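Local coordinates for zinc transport protein ZntB (Vibrio parahaemolyticus RIMD 2210633, PDB 3CK6) that probably mediates zinc uptake as a zinc:proton symporter of the CorA metal ion transporter family, its cytoplasmic domain forming a funnel-shaped homopentamer, at residues I100-Q104 with G105-S109; H51-R54 with A55-D58; A234-Q237 with D238-K241; T206-P209 with H210-F214. The protein carries 1 engineered substitution. One frame throughout, in Å; residues are numbered along the deposited sequence.

Interaction 1 of 4, residues I100-Q104 with G105-S109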
# COMPACT_ATOMS: atom_id res chain seq x y z
N ILE E 100 24.78 -14.43 8.62
CA ILE E 100 25.73 -14.90 7.66
C ILE E 100 26.48 -13.72 7.04
O ILE E 100 25.86 -12.76 6.59
CB ILE E 100 25.01 -15.68 6.51
CG1 ILE E 100 24.26 -16.90 7.05
CG2 ILE E 100 26.00 -16.01 5.34
CD1 ILE E 100 23.49 -17.61 5.97
N LEU E 101 27.80 -13.84 7.00
CA LEU E 101 28.67 -12.88 6.35
C LEU E 101 29.26 -13.54 5.13
O LEU E 101 29.79 -14.64 5.23
CB LEU E 101 29.80 -12.50 7.33
CG LEU E 101 30.55 -11.17 7.28
CD1 LEU E 101 29.62 -9.99 7.49
CD2 LEU E 101 31.65 -11.16 8.36
N TYR E 102 29.18 -12.88 3.97
CA TYR E 102 30.03 -13.27 2.82
C TYR E 102 31.13 -12.22 2.74
O TYR E 102 30.85 -11.05 2.53
CB TYR E 102 29.22 -13.36 1.53
CG TYR E 102 30.00 -13.75 0.26
CD1 TYR E 102 30.72 -14.95 0.19
CD2 TYR E 102 29.95 -12.95 -0.87
CE1 TYR E 102 31.42 -15.31 -0.97
CE2 TYR E 102 30.65 -13.32 -2.07
CZ TYR E 102 31.37 -14.51 -2.10
OH TYR E 102 32.06 -14.90 -3.22
N PHE E 103 32.36 -12.64 2.99
CA PHE E 103 33.45 -11.74 3.30
C PHE E 103 34.74 -12.30 2.70
O PHE E 103 35.09 -13.45 2.93
CB PHE E 103 33.57 -11.50 4.81
CG PHE E 103 34.65 -10.49 5.20
CD1 PHE E 103 34.40 -9.11 5.15
CD2 PHE E 103 35.91 -10.92 5.60
CE1 PHE E 103 35.38 -8.18 5.50
CE2 PHE E 103 36.90 -10.00 5.97
CZ PHE E 103 36.63 -8.63 5.91
N GLN E 104 35.40 -11.48 1.89
CA GLN E 104 36.59 -11.89 1.11
C GLN E 104 36.43 -13.28 0.50
O GLN E 104 37.38 -14.06 0.49
CB GLN E 104 37.87 -11.84 1.96
CG GLN E 104 38.26 -10.47 2.50
CD GLN E 104 39.35 -10.53 3.58
OE1 GLN E 104 39.85 -9.50 4.00
NE2 GLN E 104 39.72 -11.74 4.02
N GLY E 105 35.23 -13.59 0.00
CA GLY E 105 35.00 -14.83 -0.75
C GLY E 105 34.74 -16.06 0.14
O GLY E 105 34.64 -17.17 -0.37
N ALA E 106 34.67 -15.85 1.44
CA ALA E 106 34.32 -16.91 2.40
C ALA E 106 32.92 -16.69 2.94
O ALA E 106 32.46 -15.55 3.06
CB ALA E 106 35.30 -16.92 3.56
N LEU E 107 32.27 -17.79 3.30
CA LEU E 107 30.96 -17.74 3.93
C LEU E 107 31.14 -18.05 5.40
O LEU E 107 31.61 -19.12 5.74
CB LEU E 107 30.07 -18.81 3.31
CG LEU E 107 28.67 -18.51 2.76
CD1 LEU E 107 27.62 -19.40 3.46
CD2 LEU E 107 28.29 -17.02 2.75
N ILE E 108 30.78 -17.10 6.25
CA ILE E 108 30.83 -17.27 7.71
C ILE E 108 29.39 -17.20 8.21
O ILE E 108 28.72 -16.18 8.05
CB ILE E 108 31.64 -16.15 8.41
CG1 ILE E 108 33.08 -16.05 7.88
CG2 ILE E 108 31.65 -16.34 9.92
CD1 ILE E 108 33.79 -14.77 8.40
N SER E 109 28.92 -18.30 8.79
CA SER E 109 27.59 -18.32 9.39
C SER E 109 27.71 -18.47 10.89
O SER E 109 28.62 -19.14 11.40
CB SER E 109 26.72 -19.43 8.77
OG SER E 109 27.28 -20.70 9.00

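Interaction 2 of 4, residues H51-R54 with A55-D58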
# COMPACT_ATOMS: atom_id res chain seq x y z
N HIS E 51 39.98 -8.77 9.91
CA HIS E 51 39.72 -7.44 9.32
C HIS E 51 38.27 -7.18 8.91
O HIS E 51 38.02 -6.34 8.04
CB HIS E 51 40.69 -7.14 8.16
CG HIS E 51 42.12 -7.36 8.53
ND1 HIS E 51 42.74 -6.66 9.54
CD2 HIS E 51 43.04 -8.23 8.05
CE1 HIS E 51 43.99 -7.08 9.66
NE2 HIS E 51 44.20 -8.03 8.76
N VAL E 52 37.33 -7.87 9.55
CA VAL E 52 35.92 -7.50 9.40
C VAL E 52 35.76 -6.20 10.20
O VAL E 52 36.19 -6.15 11.36
CB VAL E 52 34.94 -8.58 9.94
CG1 VAL E 52 33.48 -8.15 9.72
CG2 VAL E 52 35.23 -9.94 9.28
N PRO E 53 35.18 -5.15 9.60
CA PRO E 53 35.04 -3.90 10.35
C PRO E 53 34.20 -4.05 11.61
O PRO E 53 33.23 -4.81 11.65
CB PRO E 53 34.37 -2.95 9.33
CG PRO E 53 34.77 -3.53 7.99
CD PRO E 53 34.65 -5.02 8.22
N ARG E 54 34.62 -3.31 12.64
CA ARG E 54 34.03 -3.29 13.97
C ARG E 54 32.51 -3.20 14.00
O ARG E 54 31.86 -3.96 14.72
CB ARG E 54 34.64 -2.14 14.77
CG ARG E 54 33.97 -1.84 16.10
CD ARG E 54 34.55 -2.69 17.21
NE ARG E 54 34.92 -1.90 18.38
CZ ARG E 54 36.16 -1.47 18.65
NH1 ARG E 54 36.39 -0.75 19.74
NH2 ARG E 54 37.16 -1.77 17.82
N ALA E 55 31.94 -2.26 13.24
CA ALA E 55 30.50 -2.01 13.25
C ALA E 55 29.70 -3.15 12.60
O ALA E 55 28.56 -3.44 13.01
CB ALA E 55 30.18 -0.68 12.60
N THR E 56 30.31 -3.79 11.61
CA THR E 56 29.77 -4.98 10.95
C THR E 56 29.76 -6.14 11.92
O THR E 56 28.75 -6.85 12.04
CB THR E 56 30.56 -5.33 9.68
OG1 THR E 56 30.57 -4.21 8.80
CG2 THR E 56 29.98 -6.54 8.97
N VAL E 57 30.87 -6.31 12.65
CA VAL E 57 30.91 -7.29 13.73
C VAL E 57 29.82 -6.99 14.79
O VAL E 57 29.07 -7.89 15.18
CB VAL E 57 32.32 -7.38 14.38
CG1 VAL E 57 32.30 -8.33 15.56
CG2 VAL E 57 33.36 -7.85 13.35
N ASP E 58 29.73 -5.73 15.24
CA ASP E 58 28.68 -5.29 16.20
C ASP E 58 27.30 -5.69 15.69
O ASP E 58 26.47 -6.22 16.45
CB ASP E 58 28.68 -3.77 16.38
CG ASP E 58 29.90 -3.24 17.14
OD1 ASP E 58 30.71 -4.02 17.71
OD2 ASP E 58 30.04 -1.99 17.17

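Interaction 3 of 4, residues A234-Q237 with D238-K241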
# COMPACT_ATOMS: atom_id res chain seq x y z
N ALA E 234 -9.52 -16.15 12.25
CA ALA E 234 -10.54 -15.09 12.35
C ALA E 234 -11.96 -15.59 12.04
O ALA E 234 -12.93 -15.20 12.72
CB ALA E 234 -10.17 -13.90 11.45
N LEU E 235 -12.08 -16.47 11.05
CA LEU E 235 -13.37 -17.03 10.68
C LEU E 235 -13.89 -18.01 11.72
O LEU E 235 -15.10 -18.04 12.00
CB LEU E 235 -13.33 -17.69 9.29
CG LEU E 235 -14.60 -18.38 8.73
CD1 LEU E 235 -15.85 -17.53 8.82
CD2 LEU E 235 -14.34 -18.73 7.28
N PHE E 236 -13.01 -18.83 12.29
CA PHE E 236 -13.43 -19.73 13.35
C PHE E 236 -13.88 -18.96 14.60
O PHE E 236 -14.78 -19.39 15.29
CB PHE E 236 -12.36 -20.78 13.69
CG PHE E 236 -12.85 -21.86 14.62
CD1 PHE E 236 -13.96 -22.65 14.28
CD2 PHE E 236 -12.22 -22.09 15.85
CE1 PHE E 236 -14.43 -23.63 15.15
CE2 PHE E 236 -12.68 -23.09 16.72
CZ PHE E 236 -13.79 -23.86 16.37
N GLN E 237 -13.26 -17.80 14.84
CA GLN E 237 -13.69 -16.88 15.90
C GLN E 237 -15.10 -16.33 15.65
O GLN E 237 -15.91 -16.22 16.59
CB GLN E 237 -12.68 -15.75 16.10
CG GLN E 237 -11.38 -16.22 16.75
CD GLN E 237 -10.30 -15.14 16.85
OE1 GLN E 237 -9.70 -14.94 17.92
NE2 GLN E 237 -10.06 -14.44 15.74
N ASP E 238 -15.40 -16.01 14.39
CA ASP E 238 -16.77 -15.64 13.98
C ASP E 238 -17.75 -16.81 14.13
O ASP E 238 -18.90 -16.60 14.51
CB ASP E 238 -16.81 -15.14 12.53
CG ASP E 238 -16.14 -13.77 12.35
OD1 ASP E 238 -15.93 -13.38 11.18
OD2 ASP E 238 -15.82 -13.10 13.35
N GLU E 239 -17.30 -18.02 13.81
CA GLU E 239 -18.10 -19.24 13.98
C GLU E 239 -18.56 -19.44 15.42
O GLU E 239 -19.75 -19.65 15.69
CB GLU E 239 -17.31 -20.47 13.53
CG GLU E 239 -17.85 -21.14 12.28
CD GLU E 239 -17.25 -22.52 12.06
OE1 GLU E 239 -16.07 -22.61 11.66
OE2 GLU E 239 -17.97 -23.52 12.27
N ILE E 240 -17.60 -19.37 16.34
CA ILE E 240 -17.85 -19.49 17.78
C ILE E 240 -18.81 -18.41 18.29
O ILE E 240 -19.79 -18.73 18.97
CB ILE E 240 -16.52 -19.44 18.58
CG1 ILE E 240 -15.68 -20.68 18.30
CG2 ILE E 240 -16.79 -19.29 20.11
CD1 ILE E 240 -14.23 -20.56 18.73
N LYS E 241 -18.52 -17.16 17.95
CA LYS E 241 -19.30 -16.02 18.43
C LYS E 241 -20.77 -16.13 18.01
O LYS E 241 -21.67 -15.91 18.83
CB LYS E 241 -18.69 -14.72 17.90
CG LYS E 241 -18.51 -13.62 18.94
CD LYS E 241 -19.68 -12.63 18.97
CE LYS E 241 -19.28 -11.30 19.62
NZ LYS E 241 -18.37 -10.47 18.76

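Interaction 4 of 4, residues T206-P209 with H210-F214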
# COMPACT_ATOMS: atom_id res chain seq x y z
N THR E 206 24.02 -14.90 -9.21
CA THR E 206 24.04 -14.92 -10.67
C THR E 206 24.49 -16.27 -11.25
O THR E 206 24.17 -16.59 -12.40
CB THR E 206 24.86 -13.77 -11.27
OG1 THR E 206 26.23 -13.92 -10.92
CG2 THR E 206 24.31 -12.43 -10.79
N SER E 207 25.20 -17.07 -10.46
CA SER E 207 25.59 -18.41 -10.93
C SER E 207 24.45 -19.44 -10.81
O SER E 207 24.52 -20.52 -11.38
CB SER E 207 26.83 -18.91 -10.20
OG SER E 207 26.63 -18.84 -8.81
N ARG E 208 23.41 -19.08 -10.04
CA ARG E 208 22.23 -19.92 -9.82
C ARG E 208 20.97 -19.05 -9.91
O ARG E 208 20.21 -18.99 -8.95
CB ARG E 208 22.27 -20.55 -8.42
CG ARG E 208 23.48 -21.44 -8.13
CD ARG E 208 23.55 -21.89 -6.69
NE ARG E 208 22.43 -22.77 -6.39
CZ ARG E 208 22.37 -24.05 -6.76
NH1 ARG E 208 23.40 -24.61 -7.39
NH2 ARG E 208 21.29 -24.77 -6.47
N PRO E 209 20.75 -18.37 -11.06
CA PRO E 209 19.69 -17.37 -11.05
C PRO E 209 18.27 -17.93 -10.84
O PRO E 209 17.51 -17.38 -10.06
CB PRO E 209 19.85 -16.63 -12.37
CG PRO E 209 20.60 -17.60 -13.29
CD PRO E 209 21.44 -18.45 -12.37
N HIS E 210 17.95 -19.05 -11.49
CA HIS E 210 16.61 -19.62 -11.37
C HIS E 210 16.36 -20.31 -10.05
O HIS E 210 15.25 -20.24 -9.51
CB HIS E 210 16.32 -20.55 -12.56
CG HIS E 210 16.76 -19.99 -13.87
ND1 HIS E 210 17.18 -20.78 -14.92
CD2 HIS E 210 16.89 -18.71 -14.30
CE1 HIS E 210 17.52 -20.02 -15.94
NE2 HIS E 210 17.37 -18.76 -15.59
N GLN E 211 17.39 -20.96 -9.50
CA GLN E 211 17.28 -21.59 -8.18
C GLN E 211 16.94 -20.56 -7.08
O GLN E 211 16.06 -20.80 -6.24
CB GLN E 211 18.53 -22.39 -7.81
CG GLN E 211 18.88 -23.51 -8.79
CD GLN E 211 19.94 -23.10 -9.80
OE1 GLN E 211 19.89 -22.01 -10.37
NE2 GLN E 211 20.90 -23.99 -10.04
N TYR E 212 17.64 -19.43 -7.07
CA TYR E 212 17.37 -18.41 -6.05
C TYR E 212 15.95 -17.84 -6.23
O TYR E 212 15.27 -17.57 -5.24
CB TYR E 212 18.46 -17.32 -6.00
CG TYR E 212 19.67 -17.68 -5.15
CD1 TYR E 212 20.76 -18.31 -5.70
CD2 TYR E 212 19.72 -17.38 -3.75
CE1 TYR E 212 21.89 -18.66 -4.93
CE2 TYR E 212 20.89 -17.73 -2.97
CZ TYR E 212 21.95 -18.37 -3.59
OH TYR E 212 23.13 -18.73 -2.90
N ARG E 213 15.49 -17.70 -7.47
CA ARG E 213 14.10 -17.30 -7.71
C ARG E 213 13.03 -18.28 -7.23
O ARG E 213 12.00 -17.83 -6.72
CB ARG E 213 13.82 -16.91 -9.16
CG ARG E 213 14.08 -15.44 -9.45
CD ARG E 213 15.32 -15.27 -10.27
NE ARG E 213 15.65 -13.88 -10.57
CZ ARG E 213 16.90 -13.43 -10.68
NH1 ARG E 213 17.13 -12.15 -10.98
NH2 ARG E 213 17.92 -14.26 -10.48
N PHE E 214 13.27 -19.58 -7.40
CA PHE E 214 12.45 -20.63 -6.77
C PHE E 214 12.42 -20.50 -5.23
O PHE E 214 11.37 -20.68 -4.61
CB PHE E 214 12.93 -22.03 -7.18
CG PHE E 214 12.94 -22.27 -8.68
CD1 PHE E 214 11.99 -21.69 -9.51
CD2 PHE E 214 13.91 -23.09 -9.26
CE1 PHE E 214 12.02 -21.91 -10.90
CE2 PHE E 214 13.94 -23.31 -10.64
CZ PHE E 214 13.00 -22.71 -11.46

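Interaction 1 of 4, residues I100-Q104 with G105-S109
L101 and I108 sit side by side as a cross-strand pair, pointing the same way, in a beta hairpin whose strands 96-103 and 106-111 are joined by a two-residue loop, Q104 and G105, within a type I' turn from F103 to A106. Two antiparallel hydrogen-bonded pairs hold it: L101 with I108, whose L101 N to I108 O bond is 2.7 Å long, and F103 with A106 beside the turn. Q104 and G105 both adopt positive phi, as a type I' turn requires, and a residue without a side chain suits the second of these corners.

Followed outward, Y102 rests its CB 4.0 Å from L107 CD2. With CG anti to the backbone N (chi1 179°), the ring is carried along the hairpin toward the turn: CG lies 4.1 Å from A106 O and CD1 3.4 Å from the same oxygen. Farther out, CE1 lies 3.6 Å from G105 CA, which CZ and OH also pass before the hydroxyl hydrogen-bonds E203. The turn thus meets the ring obliquely, and a tyrosine suits the place by adding a polar end.

I100, Y102, L107 and S109 share one face of the sheet; L101, F103, A106 and I108 occupy the other. Large apolar residues suit these buried faces, I100 and L107 on the first packing against helix 134-161. There L107 CD2 wedges between Y102 and I100, meeting I100 CG2 at 3.6 Å.

Interaction 2 of 4, residues H51-R54 with A55-D58
V52 and V57 meet through single methyls: V52 CG1 lies 3.6 Å from V57 CG2, with the two side chains set obliquely. V52 holds CG1 anti to its backbone N (chi1 -178°), which turns this methyl to the helix that follows; the same methyl also reaches T56 CG2 at 3.9 Å. On V57 it is the other branch that touches, since CG2 sits beside the backbone N and looks back to the start of the helix. Compact beta-branched residues suit this buried corner, where V52 also packs on L101 and F103 of strand 96-103.

P53 and T56 run alongside one another, P53 CB being 4.0 Å from T56 OG1. Having no N-H, P53 fits a place just before a helix, while its carbonyl remains available to the first turn: V57 N donates to P53 O at 3.0 Å, nearly straight at 167°. D58 N does the same for R54 O at 2.8 Å.

R54 starts extended, but bends at chi2 and chi3, and its chain passes D58 obliquely with R54 CG 4.1 Å from D58 OD2. Their charged groups do not touch; instead D58 OD1 forms a salt bridge with R44 of helix 43-49, tying the two helices together. H51, at positive phi, is the C-prime residue of a Schellman motif closing helix 43-49. The whole is a tight helix-to-helix connection: a Schellman ending, then a proline at the N-cap position of helix 54-60.

Interaction 3 of 4, residues A234-Q237 with D238-K241
F236 and I240 lie one turn apart on helix 209-246, and the isoleucine places CG1 over one face of the phenylalanine ring, offset toward the rim. I240 CG1 stands 4.3 Å from the F236 ring centroid, 15° off the normal, a CH-pi contact, while I240 CD1 touches F236 CE2 at 3.6 Å. An unbranched tip on a beta-branched base lets I240 reach along the helix to the ring.

Four backbone bonds in the i to i+4 pattern run through these two turns. A234 O accepts from D238 N, L235 O from E239 N at 2.8 Å, F236 O from I240 N at 3.0 Å, and Q237 O from K241 N at 3.1 Å. The four carbonyls are thus satisfied within the helix; the carboxylates of D238 and E239 find partners on another subunit.

E239 extends beyond CG and lays OE1 in the plane of the F236 ring, at its edge, 3.4 Å from F236 CD1, with the carboxylate turned 78° against the ring. Ring-edge hydrogens carry slight positive charge, so the approach is probably mildly favourable. OE1 also makes a long, weak ion pair with K178 of another subunit. D238 OD1 takes a weak hydrogen bond from Q237 of that same neighbour.

Within the chain, F236 stacks on F163 and meets H173 and Y171, so this part of the helix is packed beside the start of helix 173-199 and the loop preceding it.

Interaction 4 of 4, residues T206-P209 with H210-F214
R208 and Q211 cross at about a right angle, the glutamine amide lying over one face of the arginine's guanidinium group with the two planes 41° apart. The aliphatic part of Q211 takes part as well, Q211 CG approaching R208 NH2 at 3.6 Å. R208 keeps CG beside its backbone N (chi1 -59°) and bends at chi3, which folds its end back over the first turn of the helix. Its polar end is engaged beyond this turn, where NE hydrogen-bonds N139 of helix 134-161. A long, flexible arginine can thus lie across Q211 and still reach a neighbouring helix.

R208 occupies the N-cap position of helix 209-246, the long helix that runs on to the far end of the chain. Its carbonyl begins the backbone bonding, R208 O accepting from Y212 N at 3.2 Å. The same oxygen lies in the plane of the Y212 ring, at its edge, 3.4 Å from Y212 CD1. Y212 OH bonds A135 O, so the tyrosine spans from this helix start to helix 134-161.

P209, with its fixed phi and no N-H to lose, suits the first residue of a helix. Its CG lies over one face of the H210 ring, whose NE2 hydrogen-bonds D73 of a neighbouring subunit. P209 O is gripped twice by R213, by N at 3.3 Å and by NH2 at 3.2 Å, from opposite faces of the carbonyl plane. R213 bends at chi2, which brings its guanidinium edge back to that oxygen; the N-H points nearly straight at it (171°), though NH2 stands above the carbonyl plane.

In the fold
Interactions 1 and 2 form one packed unit: F103 CE2 meets V52 CG2 at 3.7 Å, and L101 CD1 meets T56 CG2 at 3.8 Å, so the hairpin face bearing L101 and F103 is partly covered by the helix-to-helix connection. Interaction 4 comes within about 8 Å of interaction 1, nearest atoms, without touching it. It opens helix 209-246, and interaction 3 lies far along the same helix, their centres about 42 Å apart. Interactions 1 and 3 fall on opposite sides of the chain's centre. Between subunits, A55 and T56 of interaction 2 pack on Q211 and F214 of a neighbouring copy, which joins interactions 2 and 4 across the pentamer.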